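Local coordinates for protein type VI secretion system component (Escherichia coli O6, PDB 2P5Z) that is a component of the type VI secretion system resembling phage T4 tail proteins gp27 and gp5, and probably forms part of a phage-tail-like injection device, at residues Val182-Arg187 against Ile199-Asp204; Ala299-Glu304 against Gly372-Leu377; Ala384-Ala389 against Glu451-Phe456. All coordinates share one frame; numbering follows the deposited sequence.

Contact 1 (Val182-Arg187 against Ile199-Asp204)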
# COMPACT_ATOMS: atom_id res chain seq x y z
N VAL A 182 3.21 -11.43 -21.27
CA VAL A 182 3.22 -11.83 -22.66
C VAL A 182 1.92 -11.34 -23.35
O VAL A 182 1.73 -11.48 -24.56
CB VAL A 182 3.42 -13.36 -22.67
CG1 VAL A 182 2.22 -14.10 -23.19
CG2 VAL A 182 4.72 -13.74 -23.35
N GLY A 183 1.03 -10.75 -22.55
CA GLY A 183 -0.16 -10.08 -23.08
C GLY A 183 -1.31 -10.98 -23.49
O GLY A 183 -2.10 -10.61 -24.36
N ILE A 184 -1.39 -12.16 -22.89
CA ILE A 184 -2.53 -13.05 -23.10
C ILE A 184 -3.61 -12.64 -22.12
O ILE A 184 -3.32 -12.24 -20.98
CB ILE A 184 -2.15 -14.56 -22.90
CG1 ILE A 184 -1.25 -15.06 -24.02
CG2 ILE A 184 -3.38 -15.49 -22.86
CD1 ILE A 184 -0.64 -16.44 -23.75
N TRP A 185 -4.86 -12.70 -22.55
CA TRP A 185 -5.96 -12.36 -21.68
C TRP A 185 -7.02 -13.43 -21.66
O TRP A 185 -7.09 -14.28 -22.55
CB TRP A 185 -6.57 -11.01 -22.06
CG TRP A 185 -7.01 -10.88 -23.48
CD1 TRP A 185 -6.24 -10.48 -24.54
CD2 TRP A 185 -8.32 -11.09 -23.99
NE1 TRP A 185 -7.00 -10.46 -25.69
CE2 TRP A 185 -8.28 -10.83 -25.38
CE3 TRP A 185 -9.53 -11.50 -23.42
CZ2 TRP A 185 -9.40 -10.94 -26.21
CZ3 TRP A 185 -10.66 -11.61 -24.25
CH2 TRP A 185 -10.58 -11.34 -25.62
N PHE A 186 -7.86 -13.38 -20.63
CA PHE A 186 -8.96 -14.30 -20.56
C PHE A 186 -10.32 -13.69 -20.19
O PHE A 186 -10.41 -12.61 -19.59
CB PHE A 186 -8.63 -15.48 -19.64
CG PHE A 186 -8.29 -15.10 -18.23
CD1 PHE A 186 -6.98 -14.76 -17.87
CD2 PHE A 186 -9.26 -15.14 -17.23
CE1 PHE A 186 -6.66 -14.45 -16.55
CE2 PHE A 186 -8.95 -14.83 -15.90
CZ PHE A 186 -7.64 -14.51 -15.55
N ARG A 187 -11.37 -14.43 -20.54
CA ARG A 187 -12.70 -14.15 -20.06
C ARG A 187 -13.40 -15.44 -19.70
O ARG A 187 -12.94 -16.53 -20.03
CB ARG A 187 -13.51 -13.41 -21.12
CG ARG A 187 -13.92 -14.23 -22.31
CD ARG A 187 -14.36 -13.28 -23.40
NE ARG A 187 -14.75 -13.96 -24.62
CZ ARG A 187 -15.98 -14.40 -24.86
NH1 ARG A 187 -16.95 -14.22 -23.96
NH2 ARG A 187 -16.24 -15.01 -26.01
N ILE A 199 -13.05 -20.91 -18.79
CA ILE A 199 -12.04 -19.87 -19.02
C ILE A 199 -11.54 -19.87 -20.45
O ILE A 199 -11.00 -20.85 -20.92
CB ILE A 199 -10.79 -20.11 -18.15
CG1 ILE A 199 -11.17 -20.36 -16.69
CG2 ILE A 199 -9.79 -18.96 -18.31
CD1 ILE A 199 -10.06 -20.97 -15.89
N GLU A 200 -11.69 -18.77 -21.17
CA GLU A 200 -11.22 -18.76 -22.52
C GLU A 200 -10.09 -17.79 -22.64
O GLU A 200 -10.25 -16.64 -22.28
CB GLU A 200 -12.34 -18.40 -23.48
CG GLU A 200 -13.60 -19.21 -23.23
CD GLU A 200 -14.64 -19.02 -24.29
OE1 GLU A 200 -14.55 -18.02 -25.05
OE2 GLU A 200 -15.56 -19.87 -24.36
N PHE A 201 -8.96 -18.26 -23.14
CA PHE A 201 -7.77 -17.44 -23.30
C PHE A 201 -7.64 -16.96 -24.73
O PHE A 201 -7.95 -17.69 -25.68
CB PHE A 201 -6.50 -18.23 -22.94
CG PHE A 201 -6.48 -18.77 -21.51
CD1 PHE A 201 -5.95 -18.00 -20.47
CD2 PHE A 201 -6.93 -20.05 -21.23
CE1 PHE A 201 -5.88 -18.48 -19.17
CE2 PHE A 201 -6.87 -20.55 -19.92
CZ PHE A 201 -6.33 -19.75 -18.89
N TYR A 202 -7.17 -15.72 -24.90
CA TYR A 202 -6.96 -15.12 -26.23
C TYR A 202 -5.81 -14.15 -26.14
O TYR A 202 -5.48 -13.67 -25.06
CB TYR A 202 -8.18 -14.31 -26.69
CG TYR A 202 -9.49 -15.05 -26.73
CD1 TYR A 202 -9.82 -15.86 -27.81
CD2 TYR A 202 -10.39 -14.94 -25.69
CE1 TYR A 202 -11.03 -16.51 -27.86
CE2 TYR A 202 -11.59 -15.60 -25.72
CZ TYR A 202 -11.90 -16.38 -26.81
OH TYR A 202 -13.10 -17.06 -26.82
N ASP A 203 -5.23 -13.82 -27.30
CA ASP A 203 -4.17 -12.84 -27.40
C ASP A 203 -4.39 -11.73 -28.43
O ASP A 203 -3.55 -10.82 -28.58
CB ASP A 203 -2.79 -13.50 -27.59
CG ASP A 203 -2.70 -14.44 -28.81
OD1 ASP A 203 -3.39 -14.24 -29.82
OD2 ASP A 203 -1.87 -15.39 -28.75
N ASP A 204 -5.52 -11.79 -29.14
CA ASP A 204 -5.84 -10.73 -30.10
C ASP A 204 -7.33 -10.42 -30.24
O ASP A 204 -8.18 -11.09 -29.64
CB ASP A 204 -5.23 -11.03 -31.48
CG ASP A 204 -6.02 -12.06 -32.26
OD1 ASP A 204 -6.66 -12.96 -31.66
OD2 ASP A 204 -5.99 -11.99 -33.51
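Tyr-202 rests its CB on the indole of Trp-185, 3.8 Å from the centroid of the six-membered ring and 21° off its normal, a CH-pi contact over the face. The phenol then runs outward across the far rim of the indole, so that Tyr-202 CD2 lies 3.6 Å from Trp-185 CH2. The carbonyl of Tyr-202 also lies over a face of the indole, while Asp-204 O approaches the edge, 3.6 Å from Trp-185 CZ2. Trp-185 CG stands between the backbone N and the carbonyl carbon (chi1 55°), a setting that folds the indole over Tyr-202. Beyond the phenol comes Arg-187, whose guanidinium plane is only 12° from that ring's. Glu-200 OE1 lies over one face of the Arg-187 guanidinium, 3.6 Å from Arg-187 NH2, so this salt bridge acts through charge without a directed N-H; the hydroxyl of Tyr-202 is modelled too close to the same oxygen to be taken literally.

The frame is a beta hairpin, strands 185-191 and 196-202. Trp-185 and Tyr-202, like Arg-187 and Glu-200, are hydrogen-bonded pairs, with Trp-185 N reaching Tyr-202 O at 2.8 Å. Gly-183, at positive phi, closes the preceding helix 171-182 in a Schellman motif.

On the reverse face Phe-186 and Phe-201 point the same way. Phe-186 CB touches Phe-201 CD1 at 3.8 Å, and Ile-199 CG2 fills the corner beside them, 3.9 Å from Phe-186 CB and over a face of the Phe-201 ring. Ile-184 CG2 fits beside Phe-201 CB at 4.2 Å. Leu-179 of helix 171-182 lies against Ile-184, Phe-186 and Phe-201.

Contact 2 (Ala299-Glu304 against Gly372-Leu377); sequences ARIRHE and GYRPAL
Glu-304 and Arg-374 meet through a single carboxylate oxygen, held side-on by two guanidinium nitrogens. Arg-374 NE reaches Glu-304 OE1 at 2.8 Å and Arg-374 NH2 the same atom at 3.0 Å. Both nitrogens come from one face of the carboxylate: NH2 on the syn side, NE from well above the plane, 40° out of it. Glu-304 leans over with its chain extended beyond CG, whereas Arg-374 turns at chi2 (-65°), which carries its guanidinium alongside that carboxylate. A weak third bond, from Gly-372 N to Glu-304 OE1 at 3.3 Å, adds to the load. Arg-374 NH1 turns to the carbonyls of Gly-183 and Asp-203.

This is the compact part of the contact. Ile-301 CD1 seals it from one side, 3.8 Å above the centre of the Arg-374 guanidinium, an apolar lid that would be expected to strengthen the pull between the charges.

Arg-300 marks the looser, exposed flank. Its chain, bent at chi2 and chi3, brings Arg-300 NH1 to a long 3.7 Å from Glu-304 OE2, so in this salt-bridge network two arginines gather on the same side of the carboxylate, one at each oxygen. Arg-374 NH2 lies 3.7 Å from Arg-300 NH1, at the edge of the Arg-300 guanidinium and near its plane, and the shared carboxylate probably offsets the two charges.

Helix 298-308 thereby holds the loop that follows strand 359-366. Asn-308 bonds to the carbonyls of Glu-304 and Gly-372 and to Arg-374 N, while Leu-377 packs on helix 171-182 and the ring of Tyr-373 meets Trp-185 of strand 185-191 edge-to-face.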
# COMPACT_ATOMS: atom_id res chain seq x y z
N ALA A 299 8.18 -5.05 -26.81
CA ALA A 299 7.98 -3.63 -27.04
C ALA A 299 6.60 -3.37 -27.65
O ALA A 299 6.00 -2.33 -27.41
CB ALA A 299 9.09 -3.07 -27.93
N ARG A 300 6.11 -4.33 -28.44
CA ARG A 300 4.81 -4.22 -29.08
C ARG A 300 3.68 -4.40 -28.07
O ARG A 300 2.72 -3.62 -28.07
CB ARG A 300 4.67 -5.23 -30.22
CG ARG A 300 3.56 -4.90 -31.21
CD ARG A 300 2.37 -5.81 -31.06
NE ARG A 300 2.58 -7.12 -31.66
CZ ARG A 300 1.95 -8.23 -31.28
NH1 ARG A 300 1.09 -8.20 -30.28
NH2 ARG A 300 2.20 -9.39 -31.88
N ILE A 301 3.81 -5.42 -27.21
CA ILE A 301 2.88 -5.68 -26.12
C ILE A 301 2.83 -4.48 -25.17
O ILE A 301 1.75 -4.01 -24.82
CB ILE A 301 3.24 -6.99 -25.33
CG1 ILE A 301 3.07 -8.25 -26.19
CG2 ILE A 301 2.41 -7.12 -24.04
CD1 ILE A 301 1.74 -8.39 -26.89
N ARG A 302 4.00 -3.95 -24.79
CA ARG A 302 4.05 -2.85 -23.82
C ARG A 302 3.50 -1.53 -24.38
O ARG A 302 3.06 -0.66 -23.62
CB ARG A 302 5.45 -2.68 -23.21
CG ARG A 302 6.45 -1.93 -24.09
CD ARG A 302 7.65 -1.45 -23.30
NE ARG A 302 7.29 -1.20 -21.90
CZ ARG A 302 7.77 -0.21 -21.15
NH1 ARG A 302 8.65 0.65 -21.66
NH2 ARG A 302 7.37 -0.09 -19.89
N HIS A 303 3.50 -1.39 -25.70
CA HIS A 303 2.93 -0.22 -26.33
C HIS A 303 1.41 -0.31 -26.37
O HIS A 303 0.72 0.66 -26.07
CB HIS A 303 3.49 -0.05 -27.74
CG HIS A 303 3.05 1.22 -28.40
ND1 HIS A 303 2.36 1.24 -29.60
CD2 HIS A 303 3.18 2.52 -28.02
CE1 HIS A 303 2.11 2.50 -29.94
NE2 HIS A 303 2.59 3.29 -28.99
N GLU A 304 0.90 -1.49 -26.75
CA GLU A 304 -0.53 -1.77 -26.75
C GLU A 304 -1.15 -1.60 -25.35
O GLU A 304 -2.30 -1.16 -25.22
CB GLU A 304 -0.82 -3.17 -27.28
CG GLU A 304 -0.51 -3.38 -28.77
CD GLU A 304 -1.10 -4.67 -29.35
OE1 GLU A 304 -1.92 -5.35 -28.67
OE2 GLU A 304 -0.76 -5.01 -30.50
N GLY A 372 -4.82 -4.14 -29.52
CA GLY A 372 -5.84 -4.99 -28.89
C GLY A 372 -5.86 -4.83 -27.37
O GLY A 372 -5.10 -4.03 -26.82
N TYR A 373 -6.73 -5.59 -26.70
CA TYR A 373 -6.79 -5.54 -25.24
C TYR A 373 -5.55 -6.19 -24.65
O TYR A 373 -5.08 -7.20 -25.17
CB TYR A 373 -8.06 -6.20 -24.67
CG TYR A 373 -8.04 -6.30 -23.16
CD1 TYR A 373 -8.29 -5.20 -22.35
CD2 TYR A 373 -7.71 -7.50 -22.53
CE1 TYR A 373 -8.23 -5.30 -20.96
CE2 TYR A 373 -7.64 -7.61 -21.16
CZ TYR A 373 -7.90 -6.52 -20.38
OH TYR A 373 -7.82 -6.67 -19.01
N ARG A 374 -5.03 -5.61 -23.57
CA ARG A 374 -3.89 -6.13 -22.83
C ARG A 374 -4.13 -5.85 -21.36
O ARG A 374 -4.47 -4.72 -21.00
CB ARG A 374 -2.58 -5.44 -23.25
CG ARG A 374 -2.15 -5.59 -24.71
CD ARG A 374 -1.80 -7.02 -25.11
NE ARG A 374 -1.88 -7.17 -26.56
CZ ARG A 374 -2.13 -8.32 -27.19
NH1 ARG A 374 -2.35 -9.45 -26.50
NH2 ARG A 374 -2.19 -8.33 -28.53
N PRO A 375 -3.95 -6.86 -20.49
CA PRO A 375 -4.16 -6.67 -19.06
C PRO A 375 -3.04 -5.91 -18.39
O PRO A 375 -1.96 -5.77 -18.97
CB PRO A 375 -4.20 -8.11 -18.51
CG PRO A 375 -4.18 -9.00 -19.69
CD PRO A 375 -3.57 -8.24 -20.81
N ALA A 376 -3.29 -5.43 -17.18
CA ALA A 376 -2.26 -4.82 -16.38
C ALA A 376 -1.15 -5.83 -16.05
O ALA A 376 -1.40 -7.01 -15.79
CB ALA A 376 -2.86 -4.21 -15.09
N LEU A 377 0.07 -5.32 -16.10
CA LEU A 377 1.28 -6.05 -15.83
C LEU A 377 1.36 -6.31 -14.33
O LEU A 377 1.42 -5.36 -13.55
CB LEU A 377 2.41 -5.14 -16.29
CG LEU A 377 3.83 -5.53 -16.69
CD1 LEU A 377 4.73 -5.55 -15.46
CD2 LEU A 377 3.84 -6.84 -17.45

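Contact 3 (Ala384-Ala389 against Glu451-Phe456); sequences AGTLPA and EVSIAF
Thr-386, just before strand 387-391, reaches across to Ile-454 of strand 451-456, and its short side chain can be followed atom by atom. Thr-386 CB stands 3.6 Å from Ile-454 O. From there the two branches part: Thr-386 OG1, roughly anti to the backbone N (chi1 -150°), donates to Ile-454 O at 2.8 Å and lies 3.4 Å from Ser-453 CB, while the methyl CG2 of Thr-386 sits 3.6 Å from Ser-453 OG. The hydroxyl comes from above the carbonyl, 79° out of its plane and so not on a lone pair. That direction is compatible with a second donor, because Leu-387 N reaches Ile-454 O in the plane, on a lone pair, at 2.8 Å.

Beyond this point strand 387-391 runs antiparallel to strand 451-456, with Leu-387/Ile-454 and Ala-389/Val-452 as hydrogen-bonded pairs. Pro-388 falls between them opposite Ser-453, in a non-hydrogen-bonded pair, where its missing N-H costs this ladder nothing. On the face carrying Leu-387 and Ala-389 the packing is apolar. Ala-389 CB rests against both Val-452 CG2 and Ile-454 CG1, 3.9 Å from each, and Leu-387 CD1 touches the edge of the Phe-456 ring, 3.8 Å from Phe-456 CZ. Val-411 packs on Ala-389, Val-452 and Ile-454. Strand 387-391 is the middle strand of a five-stranded antiparallel sheet and 451-456 its neighbour, consistent with the OB domain of phage-baseplate injectors such as gp5. Glu-457 of the second subunit, another copy of this protein, packs against Pro-388.

The chemistry is thus divided by place: backbone bonds fix the register, apolar groups fill one face, and one doubly held carbonyl ties down the incoming chain at a residue whose backbone also bonds to the second subunit.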
# COMPACT_ATOMS: atom_id res chain seq x y z
N ALA A 384 15.40 -10.84 -2.99
CA ALA A 384 16.43 -10.28 -2.14
C ALA A 384 17.05 -11.44 -1.43
O ALA A 384 16.41 -12.48 -1.22
CB ALA A 384 15.83 -9.31 -1.14
N GLY A 385 18.30 -11.29 -1.03
CA GLY A 385 18.99 -12.39 -0.39
C GLY A 385 19.21 -13.59 -1.30
O GLY A 385 19.01 -13.54 -2.52
N THR A 386 19.58 -14.70 -0.69
CA THR A 386 20.11 -15.82 -1.42
C THR A 386 19.34 -17.10 -1.10
O THR A 386 18.76 -17.24 -0.02
CB THR A 386 21.61 -15.95 -1.10
OG1 THR A 386 22.27 -16.51 -2.23
CG2 THR A 386 21.84 -16.82 0.12
N LEU A 387 19.28 -18.03 -2.04
CA LEU A 387 18.64 -19.32 -1.75
C LEU A 387 19.67 -20.43 -1.60
O LEU A 387 20.57 -20.56 -2.44
CB LEU A 387 17.62 -19.71 -2.82
CG LEU A 387 16.40 -18.82 -2.98
CD1 LEU A 387 15.52 -19.39 -4.07
CD2 LEU A 387 15.66 -18.73 -1.64
N PRO A 388 19.56 -21.22 -0.54
CA PRO A 388 20.45 -22.37 -0.40
C PRO A 388 20.08 -23.46 -1.40
O PRO A 388 18.89 -23.67 -1.68
CB PRO A 388 20.20 -22.85 1.03
CG PRO A 388 18.81 -22.40 1.35
CD PRO A 388 18.60 -21.11 0.58
N ALA A 389 21.08 -24.13 -1.95
CA ALA A 389 20.82 -25.28 -2.79
C ALA A 389 21.87 -26.36 -2.57
O ALA A 389 22.93 -26.09 -2.01
CB ALA A 389 20.78 -24.87 -4.22
N GLU A 451 26.77 -27.57 -0.64
CA GLU A 451 25.72 -26.58 -0.48
C GLU A 451 26.15 -25.22 -1.02
O GLU A 451 27.18 -24.68 -0.62
CB GLU A 451 25.26 -26.47 0.98
CG GLU A 451 24.41 -27.66 1.43
CD GLU A 451 24.08 -27.65 2.92
OE1 GLU A 451 24.18 -26.57 3.56
OE2 GLU A 451 23.71 -28.72 3.47
N VAL A 452 25.35 -24.69 -1.93
CA VAL A 452 25.66 -23.41 -2.54
C VAL A 452 24.62 -22.34 -2.24
O VAL A 452 23.55 -22.62 -1.72
CB VAL A 452 25.80 -23.53 -4.05
CG1 VAL A 452 27.06 -24.31 -4.39
CG2 VAL A 452 24.56 -24.19 -4.63
N SER A 453 24.97 -21.10 -2.57
CA SER A 453 24.04 -20.00 -2.43
C SER A 453 23.63 -19.52 -3.80
O SER A 453 24.48 -19.25 -4.65
CB SER A 453 24.67 -18.86 -1.65
OG SER A 453 24.53 -19.11 -0.27
N ILE A 454 22.32 -19.43 -4.02
CA ILE A 454 21.79 -18.95 -5.29
C ILE A 454 21.34 -17.49 -5.19
O ILE A 454 20.54 -17.11 -4.32
CB ILE A 454 20.65 -19.84 -5.79
CG1 ILE A 454 21.08 -21.31 -5.73
CG2 ILE A 454 20.27 -19.46 -7.21
CD1 ILE A 454 22.12 -21.66 -6.75
N ALA A 455 21.89 -16.67 -6.08
CA ALA A 455 21.57 -15.26 -6.14
C ALA A 455 20.91 -14.96 -7.47
O ALA A 455 20.93 -15.77 -8.38
CB ALA A 455 22.83 -14.42 -5.97
N PHE A 456 20.32 -13.77 -7.58
CA PHE A 456 19.44 -13.46 -8.70
C PHE A 456 19.77 -12.10 -9.23
O PHE A 456 19.74 -11.11 -8.49
CB PHE A 456 17.99 -13.53 -8.26
CG PHE A 456 17.56 -14.90 -7.82
CD1 PHE A 456 17.12 -15.82 -8.74
CD2 PHE A 456 17.64 -15.28 -6.49
CE1 PHE A 456 16.73 -17.08 -8.35
CE2 PHE A 456 17.26 -16.54 -6.09
CZ PHE A 456 16.80 -17.44 -7.03

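Contacts 1 and 2 are neighbours, their centres 12 Å apart, and belong to one buried region: the remaining nitrogen of Arg-374, NH1, probably bonds to the carbonyl of Asp-203 and is modelled very close to that of Gly-183, so the salt-bridged loop of contact 2 also touches the residues flanking the two hairpin strands of contact 1. Contact 3 stands apart, its centre about 34 Å from that of contact 1, in the OB domain. Contacts 1 and 3 share antiparallel ladders, but the first joins strands close in sequence and packs aromatic rings, while the third joins distant strands and packs mainly aliphatic side chains with one phenylalanine. Contact 2, without a strand, relies on charge. Only contact 3 is touched by other subunits.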